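Local coordinates for protein ribokinase (Arabidopsis thaliana, PDB 6ILS) that phosphorylates D-ribose at O-5 with ATP in a magnesium-dependent reaction, supplying ribose 5-phosphate for nucleotide and amino acid synthesis and the pentose phosphate pathway, at residues 229-234 with 277-282; 258-263 with 297-302; 286-291 with 306-311. All blocks are in the same frame, centred on the assembly; numbering follows the deposited sequence.

Contact 1 of 3, residues 229-234 with 277-282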
loop_
_atom_site.group_PDB
_atom_site.type_symbol
_atom_site.label_atom_id
_atom_site.label_comp_id
_atom_site.label_asym_id
_atom_site.label_seq_id
_atom_site.Cartn_x
_atom_site.Cartn_y
_atom_site.Cartn_z
ATOM N N LYS B 229 -20.915 3.077 25.072
ATOM C CA LYS B 229 -21.253 3.120 26.497
ATOM C C LYS B 229 -20.208 3.861 27.335
ATOM O O LYS B 229 -20.350 3.997 28.549
ATOM C CB LYS B 229 -21.427 1.713 27.056
ATOM C CG LYS B 229 -22.460 0.876 26.326
ATOM C CD LYS B 229 -21.944 -0.543 26.074
ATOM C CE LYS B 229 -22.852 -1.301 25.106
ATOM N NZ LYS B 229 -22.770 -0.744 23.724
ATOM N N GLY B 230 -19.143 4.313 26.694
ATOM C CA GLY B 230 -18.117 5.050 27.399
ATOM C C GLY B 230 -16.932 4.225 27.876
ATOM O O GLY B 230 -16.281 3.530 27.104
ATOM N N SER B 231 -16.641 4.329 29.163
ATOM C CA SER B 231 -15.465 3.699 29.709
ATOM C C SER B 231 -15.607 3.518 31.204
ATOM O O SER B 231 -16.514 4.065 31.828
ATOM C CB SER B 231 -14.225 4.541 29.391
ATOM O OG SER B 231 -14.281 5.788 30.063
ATOM N N ALA B 232 -14.695 2.762 31.793
ATOM C CA ALA B 232 -14.659 2.662 33.244
ATOM C C ALA B 232 -13.256 2.300 33.696
ATOM O O ALA B 232 -12.539 1.591 32.988
ATOM C CB ALA B 232 -15.687 1.638 33.752
ATOM N N LEU B 233 -12.865 2.830 34.847
ATOM C CA LEU B 233 -11.572 2.561 35.437
ATOM C C LEU B 233 -11.772 1.771 36.721
ATOM O O LEU B 233 -12.367 2.273 37.686
ATOM C CB LEU B 233 -10.806 3.844 35.735
ATOM C CG LEU B 233 -9.425 3.667 36.384
ATOM C CD1 LEU B 233 -8.450 2.952 35.442
ATOM C CD2 LEU B 233 -8.861 5.003 36.818
ATOM N N PHE B 234 -11.299 0.530 36.709
ATOM C CA PHE B 234 -11.331 -0.319 37.902
ATOM C C PHE B 234 -9.970 -0.332 38.557
ATOM O O PHE B 234 -8.964 -0.610 37.907
ATOM C CB PHE B 234 -11.724 -1.759 37.559
ATOM C CG PHE B 234 -13.082 -1.906 36.940
ATOM C CD1 PHE B 234 -13.288 -1.634 35.590
ATOM C CD2 PHE B 234 -14.154 -2.349 37.693
ATOM C CE1 PHE B 234 -14.533 -1.789 35.020
ATOM C CE2 PHE B 234 -15.406 -2.496 37.124
ATOM C CZ PHE B 234 -15.595 -2.221 35.790
ATOM N N GLU B 277 -10.864 12.990 36.304
ATOM C CA GLU B 277 -10.446 13.955 35.283
ATOM C C GLU B 277 -9.766 13.256 34.108
ATOM O O GLU B 277 -9.950 13.669 32.962
ATOM C CB GLU B 277 -9.499 15.003 35.877
ATOM C CG GLU B 277 -10.169 16.054 36.772
ATOM C CD GLU B 277 -9.191 16.796 37.689
ATOM O OE1 GLU B 277 -8.011 16.389 37.805
ATOM O OE2 GLU B 277 -9.617 17.791 38.316
ATOM N N CYS B 278 -8.976 12.219 34.400
ATOM C CA CYS B 278 -8.307 11.441 33.352
ATOM C C CYS B 278 -9.319 10.800 32.415
ATOM O O CYS B 278 -9.178 10.880 31.197
ATOM C CB CYS B 278 -7.406 10.354 33.951
ATOM S SG CYS B 278 -5.939 10.989 34.748
ATOM N N LEU B 279 -10.338 10.158 32.979
ATOM C CA LEU B 279 -11.376 9.539 32.169
ATOM C C LEU B 279 -12.141 10.559 31.328
ATOM O O LEU B 279 -12.456 10.308 30.165
ATOM C CB LEU B 279 -12.356 8.776 33.052
ATOM C CG LEU B 279 -11.972 7.364 33.499
ATOM C CD1 LEU B 279 -13.099 6.754 34.318
ATOM C CD2 LEU B 279 -11.670 6.467 32.302
ATOM N N ARG B 280 -12.465 11.697 31.934
ATOM C CA ARG B 280 -13.210 12.734 31.214
ATOM C C ARG B 280 -12.419 13.265 30.039
ATOM O O ARG B 280 -12.955 13.442 28.940
ATOM C CB ARG B 280 -13.561 13.897 32.156
ATOM C CG ARG B 280 -15.049 14.057 32.405
ATOM C CD ARG B 280 -15.361 15.438 32.993
ATOM N NE ARG B 280 -16.093 16.283 32.054
ATOM C CZ ARG B 280 -15.980 17.607 31.999
ATOM N NH1 ARG B 280 -15.150 18.245 32.815
ATOM N NH2 ARG B 280 -16.677 18.298 31.111
ATOM N N PHE B 281 -11.149 13.558 30.301
ATOM C CA PHE B 281 -10.219 14.072 29.298
ATOM C C PHE B 281 -10.055 13.094 28.146
ATOM O O PHE B 281 -10.108 13.480 26.973
ATOM C CB PHE B 281 -8.885 14.380 29.976
ATOM C CG PHE B 281 -7.855 14.997 29.088
ATOM C CD1 PHE B 281 -7.831 16.380 28.882
ATOM C CD2 PHE B 281 -6.880 14.209 28.489
ATOM C CE1 PHE B 281 -6.859 16.959 28.073
ATOM C CE2 PHE B 281 -5.910 14.776 27.681
ATOM C CZ PHE B 281 -5.901 16.170 27.466
ATOM N N ALA B 282 -9.892 11.812 28.472
ATOM C CA ALA B 282 -9.825 10.765 27.452
ATOM C C ALA B 282 -11.099 10.679 26.619
ATOM O O ALA B 282 -11.048 10.549 25.393
ATOM C CB ALA B 282 -9.521 9.375 28.122
#

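Contact 2 of 3, residues 258-263 with 297-302. With ATP (adenosine-5'-triphosphate), chain E; RIB (alpha-D-ribofuranose), chain F.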
loop_
_atom_site.group_PDB
_atom_site.type_symbol
_atom_site.label_atom_id
_atom_site.label_comp_id
_atom_site.label_asym_id
_atom_site.label_seq_id
_atom_site.Cartn_x
_atom_site.Cartn_y
_atom_site.Cartn_z
ATOM N N GLY B 258 -9.921 4.572 19.874
ATOM C CA GLY B 258 -9.467 3.835 21.037
ATOM C C GLY B 258 -8.033 4.199 21.384
ATOM O O GLY B 258 -7.672 4.295 22.552
ATOM N N ASP B 259 -7.209 4.391 20.359
ATOM C CA ASP B 259 -5.826 4.804 20.569
ATOM C C ASP B 259 -5.763 6.183 21.196
ATOM O O ASP B 259 -4.965 6.431 22.106
ATOM C CB ASP B 259 -5.056 4.795 19.247
ATOM C CG ASP B 259 -4.921 3.395 18.669
ATOM O OD1 ASP B 259 -4.668 2.472 19.467
ATOM O OD2 ASP B 259 -5.086 3.223 17.439
ATOM N N THR B 260 -6.624 7.074 20.710
ATOM C CA THR B 260 -6.717 8.426 21.239
ATOM C C THR B 260 -7.139 8.384 22.704
ATOM O O THR B 260 -6.562 9.072 23.563
ATOM C CB THR B 260 -7.725 9.239 20.423
ATOM O OG1 THR B 260 -7.235 9.368 19.072
ATOM C CG2 THR B 260 -7.927 10.609 21.027
ATOM N N PHE B 261 -8.153 7.570 22.983
ATOM C CA PHE B 261 -8.666 7.450 24.351
ATOM C C PHE B 261 -7.537 7.054 25.305
ATOM O O PHE B 261 -7.323 7.671 26.355
ATOM C CB PHE B 261 -9.809 6.426 24.426
ATOM C CG PHE B 261 -10.450 6.355 25.798
ATOM C CD1 PHE B 261 -9.938 5.525 26.786
ATOM C CD2 PHE B 261 -11.535 7.152 26.102
ATOM C CE1 PHE B 261 -10.510 5.482 28.057
ATOM C CE2 PHE B 261 -12.118 7.116 27.370
ATOM C CZ PHE B 261 -11.594 6.281 28.354
ATOM N N THR B 262 -6.806 6.015 24.921
ATOM C CA THR B 262 -5.778 5.456 25.801
ATOM C C THR B 262 -4.608 6.420 25.971
ATOM O O THR B 262 -4.144 6.665 27.081
ATOM C CB THR B 262 -5.261 4.095 25.253
ATOM O OG1 THR B 262 -6.378 3.228 25.029
ATOM C CG2 THR B 262 -4.325 3.450 26.256
ATOM N N ALA B 263 -4.158 7.035 24.880
ATOM C CA ALA B 263 -3.066 7.998 24.996
ATOM C C ALA B 263 -3.455 9.271 25.754
ATOM O O ALA B 263 -2.632 9.830 26.492
ATOM C CB ALA B 263 -2.518 8.354 23.592
ATOM N N PRO B 297 -4.470 11.982 11.252
ATOM C CA PRO B 297 -5.086 13.272 10.904
ATOM C C PRO B 297 -6.210 13.739 11.833
ATOM O O PRO B 297 -6.449 14.936 11.915
ATOM C CB PRO B 297 -5.656 13.018 9.502
ATOM C CG PRO B 297 -4.804 11.963 8.942
ATOM C CD PRO B 297 -4.413 11.081 10.081
ATOM N N SER B 298 -6.882 12.817 12.519
ATOM C CA SER B 298 -8.027 13.175 13.354
ATOM C C SER B 298 -7.658 13.519 14.801
ATOM O O SER B 298 -8.528 13.893 15.590
ATOM C CB SER B 298 -9.050 12.033 13.379
ATOM O OG SER B 298 -8.533 10.938 14.119
ATOM N N MET B 299 -6.395 13.359 15.158
ATOM C CA MET B 299 -6.003 13.611 16.561
ATOM C C MET B 299 -6.227 15.073 16.930
ATOM O O MET B 299 -5.772 15.928 16.227
ATOM C CB MET B 299 -4.568 13.217 16.867
ATOM C CG MET B 299 -4.502 12.363 18.095
ATOM S SD MET B 299 -4.984 10.719 17.638
ATOM C CE MET B 299 -3.715 10.458 16.425
ATOM N N PRO B 300 -6.893 15.363 18.057
ATOM C CA PRO B 300 -7.162 16.727 18.424
ATOM C C PRO B 300 -6.031 17.420 19.185
ATOM O O PRO B 300 -5.279 16.800 19.815
ATOM C CB PRO B 300 -8.361 16.557 19.351
ATOM C CG PRO B 300 -8.078 15.269 20.047
ATOM C CD PRO B 300 -7.453 14.403 18.988
ATOM N N ASP B 301 -5.994 18.743 19.104
ATOM C CA ASP B 301 -5.010 19.495 19.914
ATOM C C ASP B 301 -5.554 19.642 21.335
ATOM O O ASP B 301 -6.732 19.542 21.517
ATOM C CB ASP B 301 -4.615 20.830 19.288
ATOM C CG ASP B 301 -5.723 21.855 19.227
ATOM O OD1 ASP B 301 -6.785 21.617 19.796
ATOM O OD2 ASP B 301 -5.498 22.872 18.590
ATOM N N ARG B 302 -4.674 19.913 22.284
ATOM C CA ARG B 302 -5.070 20.018 23.698
ATOM C C ARG B 302 -6.163 21.070 23.926
ATOM O O ARG B 302 -7.072 20.789 24.652
ATOM C CB ARG B 302 -3.879 20.313 24.600
ATOM C CG ARG B 302 -4.339 20.465 26.034
ATOM C CD ARG B 302 -3.294 20.805 27.042
ATOM N NE ARG B 302 -2.430 19.677 27.005
ATOM C CZ ARG B 302 -2.208 18.908 28.024
ATOM N NH1 ARG B 302 -2.749 19.184 29.193
ATOM N NH2 ARG B 302 -1.389 17.905 27.871
HETATM P PG ATP E . -11.206 0.150 20.829
HETATM O O1G ATP E . -10.036 -0.196 21.677
HETATM O O2G ATP E . -10.769 0.951 19.612
HETATM O O3G ATP E . -11.890 -1.080 20.317
HETATM P PB ATP E . -13.776 0.861 21.719
HETATM O O1B ATP E . -14.350 1.783 22.704
HETATM O O2B ATP E . -14.220 -0.481 22.082
HETATM O O3B ATP E . -12.201 0.985 21.770
HETATM P PA ATP E . -15.004 2.284 19.499
HETATM O O1A ATP E . -16.502 2.011 19.579
HETATM O O2A ATP E . -14.581 2.404 18.058
HETATM O O3A ATP E . -14.208 1.095 20.180
HETATM O "O5'" ATP E . -14.694 3.639 20.219
HETATM C "C5'" ATP E . -13.357 4.070 20.384
HETATM C "C4'" ATP E . -13.378 5.333 21.344
HETATM O "O4'" ATP E . -14.313 6.407 20.747
HETATM C "C3'" ATP E . -13.880 5.000 22.456
HETATM O "O3'" ATP E . -13.216 5.695 23.528
HETATM C "C2'" ATP E . -15.469 5.474 22.429
HETATM O "O2'" ATP E . -15.894 5.627 23.814
HETATM C "C1'" ATP E . -15.500 6.537 21.735
HETATM N N9 ATP E . -16.702 6.559 20.880
HETATM C C8 ATP E . -17.385 5.723 20.045
HETATM N N7 ATP E . -18.458 6.407 19.563
HETATM C C5 ATP E . -18.430 7.672 20.096
HETATM C C6 ATP E . -19.279 8.766 19.938
HETATM N N6 ATP E . -20.468 8.851 19.136
HETATM N N1 ATP E . -19.020 9.898 20.591
HETATM C C2 ATP E . -17.911 9.997 21.405
HETATM N N3 ATP E . -17.073 8.941 21.565
HETATM C C4 ATP E . -17.344 7.771 20.905
HETATM O O5 RIB F . -6.176 1.339 16.187
HETATM C C5 RIB F . -5.953 1.687 14.846
HETATM C C4 RIB F . -4.919 0.928 14.311
HETATM O O4 RIB F . -5.132 -0.556 14.484
HETATM C C3 RIB F . -5.006 1.128 12.737
HETATM O O3 RIB F . -4.225 2.369 12.386
HETATM C C2 RIB F . -4.638 0.044 12.219
HETATM O O2 RIB F . -3.333 0.141 11.522
HETATM C C1 RIB F . -4.577 -1.099 13.432
HETATM O O1 RIB F . -3.267 -1.442 13.700
#

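Contact 3 of 3, residues 286-291 with 306-311. With NA (sodium ion), chain G; ATP (adenosine-5'-triphosphate), chain E.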
loop_
_atom_site.group_PDB
_atom_site.type_symbol
_atom_site.label_atom_id
_atom_site.label_comp_id
_atom_site.label_asym_id
_atom_site.label_seq_id
_atom_site.Cartn_x
_atom_site.Cartn_y
_atom_site.Cartn_z
ATOM N N ALA B 286 -11.335 11.284 22.542
ATOM C CA ALA B 286 -11.899 10.279 21.633
ATOM C C ALA B 286 -13.131 10.826 20.881
ATOM O O ALA B 286 -13.351 10.498 19.724
ATOM C CB ALA B 286 -12.280 9.004 22.400
ATOM N N SER B 287 -13.939 11.631 21.563
ATOM C CA SER B 287 -15.107 12.279 20.923
ATOM C C SER B 287 -14.701 13.098 19.705
ATOM O O SER B 287 -15.320 13.014 18.633
ATOM C CB SER B 287 -15.825 13.193 21.918
ATOM O OG SER B 287 -17.072 13.618 21.385
ATOM N N LEU B 288 -13.666 13.908 19.875
ATOM C CA LEU B 288 -13.183 14.730 18.765
ATOM C C LEU B 288 -12.606 13.884 17.629
ATOM O O LEU B 288 -12.834 14.175 16.441
ATOM C CB LEU B 288 -12.152 15.724 19.263
ATOM C CG LEU B 288 -12.738 16.759 20.224
ATOM C CD1 LEU B 288 -11.644 17.616 20.832
ATOM C CD2 LEU B 288 -13.779 17.632 19.503
ATOM N N CYS B 289 -11.862 12.846 18.003
ATOM C CA CYS B 289 -11.257 11.921 17.041
ATOM C C CYS B 289 -12.268 11.312 16.069
ATOM O O CYS B 289 -11.967 11.143 14.891
ATOM C CB CYS B 289 -10.518 10.797 17.787
ATOM S SG CYS B 289 -9.823 9.501 16.724
ATOM N N VAL B 290 -13.454 10.958 16.549
ATOM C CA VAL B 290 -14.386 10.235 15.695
ATOM C C VAL B 290 -15.077 11.168 14.708
ATOM O O VAL B 290 -15.815 10.709 13.844
ATOM C CB VAL B 290 -15.470 9.468 16.503
ATOM C CG1 VAL B 290 -14.815 8.487 17.506
ATOM C CG2 VAL B 290 -16.422 10.416 17.219
ATOM N N GLN B 291 -14.828 12.473 14.828
ATOM C CA GLN B 291 -15.518 13.426 13.962
ATOM C C GLN B 291 -14.695 13.824 12.737
ATOM O O GLN B 291 -15.118 14.671 11.949
ATOM C CB GLN B 291 -15.921 14.652 14.777
ATOM C CG GLN B 291 -16.734 14.264 16.012
ATOM C CD GLN B 291 -17.305 15.439 16.755
ATOM O OE1 GLN B 291 -17.976 16.288 16.169
ATOM N NE2 GLN B 291 -17.046 15.503 18.059
ATOM N N LEU B 306 -9.781 20.527 25.897
ATOM C CA LEU B 306 -10.180 21.308 27.088
ATOM C C LEU B 306 -11.464 22.100 26.798
ATOM O O LEU B 306 -12.254 22.226 27.687
ATOM C CB LEU B 306 -9.036 22.226 27.509
ATOM C CG LEU B 306 -7.780 21.531 28.022
ATOM C CD1 LEU B 306 -6.731 22.550 28.409
ATOM C CD2 LEU B 306 -8.098 20.633 29.198
ATOM N N LYS B 307 -11.637 22.594 25.582
ATOM C CA LYS B 307 -12.858 23.369 25.254
ATOM C C LYS B 307 -14.057 22.425 25.300
ATOM O O LYS B 307 -15.047 22.799 25.830
ATOM C CB LYS B 307 -12.731 24.049 23.895
ATOM C CG LYS B 307 -13.810 25.068 23.574
ATOM C CD LYS B 307 -13.747 25.588 22.160
ATOM C CE LYS B 307 -14.672 26.755 21.871
ATOM N NZ LYS B 307 -15.168 26.763 20.477
ATOM N N LEU B 308 -13.914 21.226 24.760
ATOM C CA LEU B 308 -15.053 20.312 24.792
ATOM C C LEU B 308 -15.389 19.972 26.238
ATOM O O LEU B 308 -16.556 19.876 26.603
ATOM C CB LEU B 308 -14.759 19.040 23.984
ATOM C CG LEU B 308 -15.899 18.035 23.803
ATOM C CD1 LEU B 308 -17.199 18.680 23.208
ATOM C CD2 LEU B 308 -15.435 16.881 22.924
ATOM N N LEU B 309 -14.368 19.822 27.072
ATOM C CA LEU B 309 -14.584 19.545 28.501
ATOM C C LEU B 309 -15.312 20.666 29.217
ATOM O O LEU B 309 -16.173 20.427 30.060
ATOM C CB LEU B 309 -13.249 19.302 29.207
ATOM C CG LEU B 309 -12.597 17.955 28.909
ATOM C CD1 LEU B 309 -11.207 17.883 29.558
ATOM C CD2 LEU B 309 -13.476 16.852 29.431
ATOM N N LYS B 310 -14.925 21.892 28.904
ATOM C CA LYS B 310 -15.552 23.055 29.494
ATOM C C LYS B 310 -17.045 23.053 29.206
ATOM O O LYS B 310 -17.849 23.307 30.098
ATOM C CB LYS B 310 -14.915 24.330 28.949
ATOM C CG LYS B 310 -15.368 25.596 29.650
ATOM C CD LYS B 310 -14.689 26.823 29.066
ATOM C CE LYS B 310 -15.255 28.094 29.674
ATOM N NZ LYS B 310 -14.659 29.312 29.054
ATOM N N PHE B 311 -17.406 22.737 27.963
ATOM C CA PHE B 311 -18.782 22.962 27.510
ATOM C C PHE B 311 -19.683 21.727 27.489
ATOM O O PHE B 311 -20.867 21.834 27.144
ATOM C CB PHE B 311 -18.747 23.629 26.129
ATOM C CG PHE B 311 -18.220 25.031 26.179
ATOM C CD1 PHE B 311 -18.714 25.930 27.121
ATOM C CD2 PHE B 311 -17.200 25.443 25.336
ATOM C CE1 PHE B 311 -18.216 27.228 27.200
ATOM C CE2 PHE B 311 -16.700 26.740 25.409
ATOM C CZ PHE B 311 -17.207 27.628 26.347
HETATM NA NA NA G . -10.940 9.276 13.275
HETATM P PG ATP E . -11.206 0.150 20.829
HETATM O O1G ATP E . -10.036 -0.196 21.677
HETATM O O2G ATP E . -10.769 0.951 19.612
HETATM O O3G ATP E . -11.890 -1.080 20.317
HETATM P PB ATP E . -13.776 0.861 21.719
HETATM O O1B ATP E . -14.350 1.783 22.704
HETATM O O2B ATP E . -14.220 -0.481 22.082
HETATM O O3B ATP E . -12.201 0.985 21.770
HETATM P PA ATP E . -15.004 2.284 19.499
HETATM O O1A ATP E . -16.502 2.011 19.579
HETATM O O2A ATP E . -14.581 2.404 18.058
HETATM O O3A ATP E . -14.208 1.095 20.180
HETATM O "O5'" ATP E . -14.694 3.639 20.219
HETATM C "C5'" ATP E . -13.357 4.070 20.384
HETATM C "C4'" ATP E . -13.378 5.333 21.344
HETATM O "O4'" ATP E . -14.313 6.407 20.747
HETATM C "C3'" ATP E . -13.880 5.000 22.456
HETATM O "O3'" ATP E . -13.216 5.695 23.528
HETATM C "C2'" ATP E . -15.469 5.474 22.429
HETATM O "O2'" ATP E . -15.894 5.627 23.814
HETATM C "C1'" ATP E . -15.500 6.537 21.735
HETATM N N9 ATP E . -16.702 6.559 20.880
HETATM C C8 ATP E . -17.385 5.723 20.045
HETATM N N7 ATP E . -18.458 6.407 19.563
HETATM C C5 ATP E . -18.430 7.672 20.096
HETATM C C6 ATP E . -19.279 8.766 19.938
HETATM N N6 ATP E . -20.468 8.851 19.136
HETATM N N1 ATP E . -19.020 9.898 20.591
HETATM C C2 ATP E . -17.911 9.997 21.405
HETATM N N3 ATP E . -17.073 8.941 21.565
HETATM C C4 ATP E . -17.344 7.771 20.905
#

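Contact 1 of 3, residues 229-234 with 277-282
Leu279 spreads its two methyl groups over strand 231-234, and nearly the whole contact passes through this fork. CD2 lies against the hydroxyl of Ser231, 3.5 Å from OG, while CD1 settles over the backbone at Leu233, 4.0 Å from its CB and equally far from its N. The leucine side chain leaves the helix with CG anti to its own carbonyl carbon (chi1 -82°), and CD1 continues the chain anti to CA, toward Leu233, while CD2 branches off to Ser231. Ser231 and Leu233, two residues apart, both send CB toward the helix, whereas that of the intervening Ala232 points away, as the alternation of a strand requires. Helix 277-282 runs nearly antiparallel to the strand, at 154°, with the axes 9.4 Å apart at their closest.

The next shell fixes the receiving surface. Backbone bonds join Ser231 and Leu233 to strand 241-243, and Ala232 and Phe234 to strand 221-225; Leu279 also rests on Leu223 and Ile241, and Phe261 packs against Ser231. Just before the strand, Gly230 touches ATP, with backbone angles at which a CB would press on the carbonyl O of Lys229. The join is made by methyl groups, one of them against a hydroxyl, without a polar bond between the two segments, so here one branched side chain makes every close contact of helix with strand.

Contact 2 of 3, residues 258-263 with 297-302
With CG2 turned anti to the backbone N and OG1 beside it (chi1 -64° for OG1), Thr260 presents its methyl to the ring of Pro300, 4.3 Å from CD. The Met299 chain, bent at chi2 and chi3, slides past Thr260 in the opposite direction; its sulfur is modelled too near OG1, a closeness that is doubtful. The threonine hydroxyl is hydrogen-bonded to the carbonyl of Gly256, just before the helix.

One residue earlier, Asp259, the predicted proton acceptor, directs its carboxylate to the sugar: O5 of the ribose donates to OD2 at 2.5 Å. Asn44 ND2 also binds OD2 and Gln45 NE2 binds OD1, so helix 41-51 holds the carboxylate in position. With an alanine here, ribose O5 would probably be left without its acceptor and the amide of Asn44 without its mate. Gly258 brings its CA to 3.5 Å from O2G of ATP, where a CB would clash, a closeness that fits the GAGD signature of PfkB kinases. Its carbonyl O takes both the N and the OG1 of Thr262, OG1 at 3.0 Å, from opposite faces of the carbonyl plane.

The contact seats the first turns of helix 257-270 beside the loop that leads to helix 302-312 and ends in its N-cap, Asp301. Helix 275-289 flanks Thr260 through Ala285 and Cys289, helix 41-51 lies against Met299, and strand 221-225 meets Phe261.

Contact 3 of 3, residues 286-291 with 306-311
The carbonyl O of Ser287, a residue whose side chain meets Leu308, is gripped twice: NE2 of Gln291 binds it at 3.1 Å, and the N of Val290 adds a weak bond. The amide donor stands 62° out of the carbonyl plane, although the oxygen lies in the plane of the amide.

Across the contact, the meeting is apolar. Leu308 CD2 touches both CB of Ser287 and CG of Leu288, 3.8 Å from each, and the two leucines reach for one another tip to tip. Leu308 CG is anti to its backbone N (chi1 -174°), which sends the chain across to helix 275-289. The Ser287 hydroxyl is hydrogen-bonded to the carbonyl O of Ile246, while CA of Ser287 lies 3.6 Å from C2 of the adenine. Ala286 and Val290 also line the ATP pocket.

The carbonyl O of Cys289 binds the sodium ion at 2.7 Å, together with carbonyls of Asp253, Thr255, Val292 and Gly294, consistent with a potassium site. Helix 302-312 packs on the later turns of helix 275-289, with Leu309 on Phe281 and Ala284, while helix 257-270 touches Ala286, Cys289 and Val290.

In the fold
The three contacts lie together on the nucleotide side of a PfkB-type alpha/beta fold. The centres of contact 1 and contact 2 are about 14 Å apart. Those of contact 1 and contact 3 are about 13 Å apart. Contact 2 and contact 3 are closer, their centres about 10 Å apart. Helix 275-289 serves contacts 1 and 3, facing the large sheet through its earlier part and helix 302-312 through its later part. Along the chain contact 2 alternates with each of the others, whereas contact 1 closes before contact 3 opens. All three hold residues that touch ATP, contact 1 through Gly230. Cys289 packs on Thr260 and Ser298, which places the cation site next to the helix that carries the predicted proton acceptor.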